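Local coordinates for immunity protein 52 domain-containing protein (Burkholderia pseudomallei K96243, PDB 4RHO), which has no established function but probably acts as an immunity protein that protects the bacterium from a cognate toxin, at residues Asn35-Leu40 with Gly82-Pro87; Ala51-Leu56 with Leu151-Thr156; Glu203-Ile208 with Val237-Arg242. All blocks are in the same frame, centred on the assembly; numbering follows the deposited sequence.

Contact 1: Asn35-Leu40 with Gly82-Pro87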
loop_
_atom_site.group_PDB
_atom_site.type_symbol
_atom_site.label_atom_id
_atom_site.label_comp_id
_atom_site.label_asym_id
_atom_site.label_seq_id
_atom_site.Cartn_x
_atom_site.Cartn_y
_atom_site.Cartn_z
ATOM N N ASN A 35 -15.863 8.173 7.432
ATOM C CA ASN A 35 -16.080 8.517 6.026
ATOM C C ASN A 35 -15.718 7.320 5.128
ATOM O O ASN A 35 -14.706 7.354 4.423
ATOM C CB ASN A 35 -15.259 9.762 5.643
ATOM C CG ASN A 35 -15.686 10.407 4.340
ATOM O OD1 ASN A 35 -16.485 9.856 3.567
ATOM N ND2 ASN A 35 -15.141 11.577 4.059
ATOM N N PHE A 36 -16.530 6.241 5.193
ATOM C CA PHE A 36 -16.263 4.999 4.453
ATOM C C PHE A 36 -16.420 5.198 2.955
ATOM O O PHE A 36 -15.780 4.493 2.172
ATOM C CB PHE A 36 -17.197 3.878 4.928
ATOM C CG PHE A 36 -17.058 3.544 6.389
ATOM C CD1 PHE A 36 -15.966 2.819 6.851
ATOM C CD2 PHE A 36 -18.047 3.898 7.296
ATOM C CE1 PHE A 36 -15.840 2.505 8.205
ATOM C CE2 PHE A 36 -17.922 3.580 8.649
ATOM C CZ PHE A 36 -16.819 2.887 9.096
ATOM N N SER A 37 -17.310 6.120 2.549
ATOM C CA SER A 37 -17.574 6.383 1.143
ATOM C C SER A 37 -16.315 6.938 0.447
ATOM O O SER A 37 -15.933 6.445 -0.621
ATOM C CB SER A 37 -18.738 7.356 0.997
ATOM O OG SER A 37 -19.385 7.192 -0.251
ATOM N N GLU A 38 -15.620 7.899 1.102
ATOM C CA GLU A 38 -14.376 8.463 0.570
ATOM C C GLU A 38 -13.253 7.414 0.599
ATOM O O GLU A 38 -12.473 7.327 -0.346
ATOM C CB GLU A 38 -13.962 9.724 1.373
ATOM C CG GLU A 38 -12.671 10.380 0.882
ATOM C CD GLU A 38 -12.726 10.943 -0.527
ATOM O OE1 GLU A 38 -13.810 11.422 -0.935
ATOM O OE2 GLU A 38 -11.664 10.984 -1.189
HETATM N N MSE A 39 -13.201 6.591 1.667
HETATM C CA MSE A 39 -12.182 5.545 1.785
HETATM C C MSE A 39 -12.321 4.505 0.654
HETATM O O MSE A 39 -11.345 4.229 -0.048
HETATM C CB MSE A 39 -12.261 4.859 3.152
HETATM C CG MSE A 39 -11.646 5.681 4.273
HETATM SE SE MSE A 39 -11.642 4.740 5.982
HETATM C CE MSE A 39 -13.245 5.381 6.672
ATOM N N LEU A 40 -13.550 3.988 0.435
ATOM C CA LEU A 40 -13.800 2.993 -0.617
ATOM C C LEU A 40 -13.583 3.581 -2.030
ATOM O O LEU A 40 -13.147 2.859 -2.927
ATOM C CB LEU A 40 -15.216 2.424 -0.499
ATOM C CG LEU A 40 -15.419 1.402 0.616
ATOM C CD1 LEU A 40 -16.873 1.032 0.747
ATOM C CD2 LEU A 40 -14.577 0.156 0.374
ATOM N N GLY A 82 -17.812 0.751 -10.300
ATOM C CA GLY A 82 -16.617 0.891 -9.474
ATOM C C GLY A 82 -16.796 1.810 -8.279
ATOM O O GLY A 82 -15.872 1.982 -7.487
ATOM N N SER A 83 -17.982 2.424 -8.147
ATOM C CA SER A 83 -18.267 3.305 -7.013
ATOM C C SER A 83 -18.596 2.478 -5.764
ATOM O O SER A 83 -19.030 1.332 -5.888
ATOM C CB SER A 83 -19.424 4.250 -7.345
ATOM O OG SER A 83 -20.639 3.540 -7.511
ATOM N N PRO A 84 -18.390 3.028 -4.533
ATOM C CA PRO A 84 -18.737 2.249 -3.322
ATOM C C PRO A 84 -20.191 1.776 -3.355
ATOM O O PRO A 84 -21.085 2.564 -3.673
ATOM C CB PRO A 84 -18.497 3.245 -2.176
ATOM C CG PRO A 84 -17.565 4.262 -2.737
ATOM C CD PRO A 84 -17.884 4.375 -4.190
ATOM N N SER A 85 -20.425 0.471 -3.106
ATOM C CA SER A 85 -21.786 -0.066 -3.098
ATOM C C SER A 85 -22.486 0.281 -1.787
ATOM O O SER A 85 -21.827 0.409 -0.753
ATOM C CB SER A 85 -21.776 -1.579 -3.315
ATOM O OG SER A 85 -21.218 -2.265 -2.209
ATOM N N THR A 86 -23.818 0.477 -1.834
ATOM C CA THR A 86 -24.592 0.845 -0.642
ATOM C C THR A 86 -24.607 -0.328 0.393
ATOM O O THR A 86 -24.388 -0.088 1.582
ATOM C CB THR A 86 -26.012 1.273 -1.028
ATOM O OG1 THR A 86 -25.938 2.208 -2.105
ATOM C CG2 THR A 86 -26.767 1.887 0.137
ATOM N N PRO A 87 -24.776 -1.619 -0.052
ATOM C CA PRO A 87 -24.740 -2.732 0.920
ATOM C C PRO A 87 -23.429 -2.760 1.718
ATOM O O PRO A 87 -23.441 -3.083 2.903
ATOM C CB PRO A 87 -24.884 -3.976 0.038
ATOM C CG PRO A 87 -25.564 -3.489 -1.195
ATOM C CD PRO A 87 -25.057 -2.106 -1.423
#

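Contact 2: Ala51-Leu56 with Leu151-Thr156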
loop_
_atom_site.group_PDB
_atom_site.type_symbol
_atom_site.label_atom_id
_atom_site.label_comp_id
_atom_site.label_asym_id
_atom_site.label_seq_id
_atom_site.Cartn_x
_atom_site.Cartn_y
_atom_site.Cartn_z
ATOM N N ALA A 51 -6.542 -3.765 -11.579
ATOM C CA ALA A 51 -7.420 -4.399 -12.577
ATOM C C ALA A 51 -6.847 -4.259 -13.997
ATOM O O ALA A 51 -7.068 -5.134 -14.842
ATOM C CB ALA A 51 -8.808 -3.786 -12.513
ATOM N N ALA A 52 -6.095 -3.168 -14.254
ATOM C CA ALA A 52 -5.455 -2.941 -15.555
ATOM C C ALA A 52 -4.332 -3.958 -15.803
ATOM O O ALA A 52 -4.016 -4.262 -16.954
ATOM C CB ALA A 52 -4.900 -1.524 -15.622
ATOM N N LYS A 53 -3.732 -4.484 -14.717
ATOM C CA LYS A 53 -2.618 -5.428 -14.804
ATOM C C LYS A 53 -3.118 -6.885 -14.824
ATOM O O LYS A 53 -2.495 -7.738 -15.459
ATOM C CB LYS A 53 -1.637 -5.223 -13.619
ATOM C CG LYS A 53 -1.157 -3.771 -13.436
ATOM C CD LYS A 53 -0.306 -3.288 -14.618
ATOM C CE LYS A 53 0.211 -1.888 -14.400
ATOM N NZ LYS A 53 0.890 -1.359 -15.608
ATOM N N SER A 54 -4.204 -7.182 -14.065
ATOM C CA SER A 54 -4.715 -8.550 -13.935
ATOM C C SER A 54 -6.260 -8.578 -13.910
ATOM O O SER A 54 -6.885 -7.788 -13.195
ATOM C CB SER A 54 -4.164 -9.205 -12.672
ATOM O OG SER A 54 -4.682 -10.515 -12.498
ATOM N N PRO A 55 -6.891 -9.570 -14.600
ATOM C CA PRO A 55 -8.369 -9.659 -14.562
ATOM C C PRO A 55 -8.884 -10.170 -13.206
ATOM O O PRO A 55 -10.062 -9.997 -12.887
ATOM C CB PRO A 55 -8.692 -10.643 -15.688
ATOM C CG PRO A 55 -7.470 -11.483 -15.819
ATOM C CD PRO A 55 -6.300 -10.599 -15.486
ATOM N N LEU A 56 -7.991 -10.785 -12.403
ATOM C CA LEU A 56 -8.339 -11.281 -11.064
ATOM C C LEU A 56 -8.593 -10.115 -10.092
ATOM O O LEU A 56 -9.156 -10.321 -9.011
ATOM C CB LEU A 56 -7.208 -12.186 -10.517
ATOM C CG LEU A 56 -6.913 -13.457 -11.333
ATOM C CD1 LEU A 56 -5.565 -14.025 -10.980
ATOM C CD2 LEU A 56 -8.005 -14.501 -11.140
ATOM N N LEU A 151 4.715 -2.084 -10.769
ATOM C CA LEU A 151 4.634 -1.674 -9.359
ATOM C C LEU A 151 4.678 -0.147 -9.234
ATOM O O LEU A 151 3.960 0.427 -8.410
ATOM C CB LEU A 151 5.774 -2.304 -8.542
ATOM C CG LEU A 151 5.703 -2.062 -7.023
ATOM C CD1 LEU A 151 4.462 -2.721 -6.419
ATOM C CD2 LEU A 151 6.953 -2.553 -6.336
ATOM N N ALA A 152 5.518 0.513 -10.062
ATOM C CA ALA A 152 5.602 1.974 -10.095
ATOM C C ALA A 152 4.241 2.587 -10.415
ATOM O O ALA A 152 3.847 3.567 -9.785
ATOM C CB ALA A 152 6.631 2.415 -11.126
ATOM N N ASP A 153 3.483 1.958 -11.356
ATOM C CA ASP A 153 2.142 2.425 -11.735
ATOM C C ASP A 153 1.175 2.342 -10.553
ATOM O O ASP A 153 0.352 3.242 -10.365
ATOM C CB ASP A 153 1.594 1.606 -12.923
ATOM C CG ASP A 153 2.317 1.858 -14.242
ATOM O OD1 ASP A 153 3.003 2.907 -14.356
ATOM O OD2 ASP A 153 2.131 1.054 -15.181
ATOM N N VAL A 154 1.258 1.257 -9.768
ATOM C CA VAL A 154 0.378 1.072 -8.610
ATOM C C VAL A 154 0.737 2.096 -7.507
ATOM O O VAL A 154 -0.159 2.734 -6.955
ATOM C CB VAL A 154 0.432 -0.386 -8.076
ATOM C CG1 VAL A 154 -0.444 -0.546 -6.830
ATOM C CG2 VAL A 154 0.012 -1.377 -9.163
ATOM N N VAL A 155 2.058 2.335 -7.286
ATOM C CA VAL A 155 2.525 3.311 -6.282
ATOM C C VAL A 155 2.075 4.758 -6.671
ATOM O O VAL A 155 1.597 5.502 -5.805
ATOM C CB VAL A 155 4.072 3.232 -6.078
ATOM C CG1 VAL A 155 4.573 4.379 -5.195
ATOM C CG2 VAL A 155 4.473 1.884 -5.490
ATOM N N THR A 156 2.213 5.133 -7.984
ATOM C CA THR A 156 1.824 6.463 -8.463
ATOM C C THR A 156 0.315 6.687 -8.258
ATOM O O THR A 156 -0.100 7.786 -7.883
ATOM C CB THR A 156 2.215 6.628 -9.929
ATOM O OG1 THR A 156 3.600 6.320 -10.072
ATOM C CG2 THR A 156 1.931 8.044 -10.456
#

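Contact 3: Glu203-Ile208 with Val237-Arg242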
loop_
_atom_site.group_PDB
_atom_site.type_symbol
_atom_site.label_atom_id
_atom_site.label_comp_id
_atom_site.label_asym_id
_atom_site.label_seq_id
_atom_site.Cartn_x
_atom_site.Cartn_y
_atom_site.Cartn_z
ATOM N N GLU A 203 23.292 5.373 -6.325
ATOM C CA GLU A 203 23.093 3.906 -6.235
ATOM C C GLU A 203 21.729 3.484 -6.814
ATOM O O GLU A 203 21.549 2.310 -7.161
ATOM C CB GLU A 203 23.199 3.418 -4.764
ATOM C CG GLU A 203 24.575 3.592 -4.147
ATOM C CD GLU A 203 24.771 4.888 -3.384
ATOM O OE1 GLU A 203 23.972 5.830 -3.591
ATOM O OE2 GLU A 203 25.715 4.954 -2.567
ATOM N N ALA A 204 20.742 4.413 -6.828
ATOM C CA ALA A 204 19.378 4.097 -7.275
ATOM C C ALA A 204 19.367 3.594 -8.725
ATOM O O ALA A 204 20.020 4.178 -9.585
ATOM C CB ALA A 204 18.483 5.322 -7.139
ATOM N N ARG A 205 18.654 2.482 -8.979
ATOM C CA ARG A 205 18.549 1.909 -10.321
ATOM C C ARG A 205 17.569 2.712 -11.176
ATOM O O ARG A 205 17.692 2.736 -12.405
ATOM C CB ARG A 205 18.121 0.432 -10.247
ATOM C CG ARG A 205 19.307 -0.566 -10.292
ATOM C CD ARG A 205 20.412 -0.212 -9.301
ATOM N NE ARG A 205 21.478 -1.216 -9.295
ATOM C CZ ARG A 205 22.686 -1.009 -8.778
ATOM N NH1 ARG A 205 23.016 0.186 -8.300
ATOM N NH2 ARG A 205 23.598 -1.975 -8.798
ATOM N N ALA A 206 16.622 3.416 -10.523
ATOM C CA ALA A 206 15.684 4.302 -11.210
ATOM C C ALA A 206 15.139 5.354 -10.257
ATOM O O ALA A 206 14.933 5.074 -9.075
ATOM C CB ALA A 206 14.535 3.494 -11.811
ATOM N N LEU A 207 14.940 6.575 -10.759
ATOM C CA LEU A 207 14.327 7.657 -9.992
ATOM C C LEU A 207 13.146 8.213 -10.759
ATOM O O LEU A 207 13.328 8.999 -11.699
ATOM C CB LEU A 207 15.359 8.766 -9.690
ATOM C CG LEU A 207 16.517 8.358 -8.768
ATOM C CD1 LEU A 207 17.650 9.329 -8.864
ATOM C CD2 LEU A 207 16.041 8.206 -7.313
ATOM N N ILE A 208 11.946 7.689 -10.469
ATOM C CA ILE A 208 10.744 8.031 -11.213
ATOM C C ILE A 208 10.089 9.281 -10.618
ATOM O O ILE A 208 9.576 9.240 -9.501
ATOM C CB ILE A 208 9.757 6.826 -11.239
ATOM C CG1 ILE A 208 10.471 5.542 -11.737
ATOM C CG2 ILE A 208 8.510 7.150 -12.092
ATOM C CD1 ILE A 208 9.697 4.297 -11.546
ATOM N N VAL A 237 18.974 -6.972 -1.324
ATOM C CA VAL A 237 18.967 -6.381 0.014
ATOM C C VAL A 237 20.155 -5.388 0.168
ATOM O O VAL A 237 19.964 -4.277 0.662
ATOM C CB VAL A 237 18.998 -7.484 1.120
ATOM C CG1 VAL A 237 19.173 -6.871 2.509
ATOM C CG2 VAL A 237 17.736 -8.350 1.065
ATOM N N ALA A 238 21.352 -5.772 -0.328
ATOM C CA ALA A 238 22.563 -4.953 -0.187
ATOM C C ALA A 238 22.433 -3.594 -0.912
ATOM O O ALA A 238 22.889 -2.582 -0.387
ATOM C CB ALA A 238 23.771 -5.709 -0.716
ATOM N N ILE A 239 21.815 -3.573 -2.109
ATOM C CA ILE A 239 21.667 -2.319 -2.857
ATOM C C ILE A 239 20.548 -1.435 -2.214
ATOM O O ILE A 239 20.726 -0.219 -2.085
ATOM C CB ILE A 239 21.413 -2.569 -4.384
ATOM C CG1 ILE A 239 21.408 -1.230 -5.180
ATOM C CG2 ILE A 239 20.130 -3.369 -4.624
ATOM C CD1 ILE A 239 22.754 -0.413 -5.077
ATOM N N ALA A 240 19.459 -2.065 -1.726
ATOM C CA ALA A 240 18.415 -1.331 -1.009
ATOM C C ALA A 240 18.972 -0.745 0.287
ATOM O O ALA A 240 18.683 0.406 0.616
ATOM C CB ALA A 240 17.235 -2.247 -0.711
ATOM N N ASN A 241 19.880 -1.504 0.966
ATOM C CA ASN A 241 20.555 -1.042 2.182
ATOM C C ASN A 241 21.487 0.155 1.884
ATOM O O ASN A 241 21.471 1.143 2.621
ATOM C CB ASN A 241 21.349 -2.188 2.831
ATOM C CG ASN A 241 20.484 -3.194 3.568
ATOM O OD1 ASN A 241 19.285 -2.982 3.802
ATOM N ND2 ASN A 241 21.083 -4.281 3.987
ATOM N N ARG A 242 22.270 0.075 0.774
ATOM C CA ARG A 242 23.165 1.166 0.353
ATOM C C ARG A 242 22.379 2.453 0.067
ATOM O O ARG A 242 22.837 3.547 0.413
ATOM C CB ARG A 242 23.966 0.757 -0.888
ATOM C CG ARG A 242 25.085 -0.249 -0.597
ATOM C CD ARG A 242 25.674 -0.790 -1.880
ATOM N NE ARG A 242 26.223 0.279 -2.717
ATOM C CZ ARG A 242 26.499 0.138 -4.008
ATOM N NH1 ARG A 242 26.232 -1.004 -4.630
ATOM N NH2 ARG A 242 27.000 1.153 -4.699
HETATM O O HOH W 1 27.460 2.929 -1.998
#

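Contact 1: Asn35-Leu40 with Gly82-Pro87
Pro-84 lays its ring against the start of helix 36-51, touching Leu-40 and the backbone of Ser-37. The segment that carries it starts at Gly-82, whose positive phi of 100° gives a left-handed bend that glycine adopts readily. The carbonyl oxygen of Gly-82 is hydrogen-bonded by the hydroxyl of Ser-44, a second link to the same helix one turn beyond Leu-40, while the next residue, Ser-83, turns its own hydroxyl back to Asp-81 within the loop. Pro-84 follows with its CA 5.7 Å from the CA of Leu-40. Its CG reaches over the helix backbone, 3.5 Å from Ser-37 O and 3.7 Å from Leu-40 CB, while its CB lies 4.0 Å from Leu-40 CD1. Leu-40 sets its CG beside the backbone N and anti to the carbonyl carbon (chi1 -76°), which carries one methyl alongside the proline; the two side chains run antiparallel as they pass. No hydrogen bond joins the segments.

In the fold, this is where the loop leading into helix 86-96 leans on the start of helix 36-51, and both helices begin here with an N-cap residue. At the first, Asn-35 OD1 accepts from Glu-38 N at 3.3 Å, the donor standing 55° out of the amide carbonyl plane. Ser-85 caps the second: its hydroxyl is hydrogen-bonded to Pro-76 O and, weakly, to Ala-88 N. Thr-86 and Pro-87 then open helix 86-96, which farther on receives the Phe-36 ring on Leu-89, Leu-92 and Asn-93, deeper than the partly exposed proline contact.

Contact 2: Ala51-Leu56 with Leu151-Thr156
A surface salt bridge between Lys-53, in the loop that follows helix 36-51, and Asp-153, on helix 148-162, joins these two parts of the fold. The backbones stay well apart, with the CA of Lys-53 9.5 Å from the CA of Val-154, and the lysine chain spans the gap. Its CG sits beside the backbone N, anti to the carbonyl carbon, and the chain bends at chi2 (-65°) and then runs extended to the ammonium group. There NZ donates to Asp-153 OD2 at 2.7 Å. Of this carboxylate NZ meets OD2 alone, on the anti lone pair, the one turned away from OD1. The two side chains cross at about a right angle, and Lys-53 CE comes within 4.0 Å of Asp-153 CB, adding a small carbon-carbon touch to the ionic one.

Asp-150, one turn earlier on the helix, is a second salt-bridge partner of the same NZ, so the ammonium group is held by two carboxylates, which probably favours its charged form. A bound triethylene glycol, probably from the crystallisation liquor, lies about 4 Å from the lysine side chain. Ala-152, meanwhile, packs on Ile-208 of the sheet and Leu-151 on Met-189. Such a division, with charged residues tying the outer face to a loop and small or branched ones meeting strands, is typical of an amphipathic helix packed on a beta-sheet.

Contact 3: Glu203-Ile208 with Val237-Arg242
Ile-239 points at segment 203-208 with CG1 anti to its backbone nitrogen (chi1 -174°), and Arg-205, which leaves its own backbone to one side, bends at chi2 (49°) to bring its guanidinium to the isoleucine. Arg-205 and Ala-206 both face Val-222 of the neighbouring strand, a classic beta bulge where strand 206-212 begins, an outermost strand of the antiparallel sheet. Helix 234-249 packs against this entry.

Ile-239 CD1 is the apolar centre of the contact, 3.3 Å from Arg-205 NH1 over one face of that guanidinium. The same methyl lies 3.6 Å from Glu-203 O and also over a face of the Arg-242 guanidinium, offset toward its rim, so it touches both arginines. Arg-205 NH1 donates to Glu-203 O at 2.8 Å, a bent bond that restrains the guanidinium beside the backbone of Glu-203.

Glu-203 folds toward the helix too, and its CG comes 3.5 Å from Arg-242 NH2. The charged ends do not meet directly, OE2 of Glu-203 being 4.5 Å from NH2 of Arg-242; the carboxylate and guanidinium planes are 74° apart. The direct salt-bridge partner of OE2 is Arg-246, a turn farther along the helix. Between Glu-203 and Arg-242 stands one water, which donates to Glu-203 OE2 at 2.7 Å and accepts from Arg-242 NE at 3.0 Å, at the guanidinium edge and in its plane.

In the fold
The three contacts spread across one antiparallel sheet and its surrounding helices, with contacts 1 and 3 on opposite sides of the chain's centre, their centres about 37 Å apart. Contact 2 lies between, about 20 Å from contact 1 and about 22 Å from contact 3, centre to centre. Helix 36-51 links the first two, beginning in contact 1 and ending at the loop of contact 2; along the chain their segments alternate. Contact 3 follows in series and touches contact 2 through Ala-152 CB and Ile-208 CD1, 3.6 Å apart, where helix 148-162 packs on strand 206-212. Peripheral helices and loops are thus tied to one another and to the sheet across the domain.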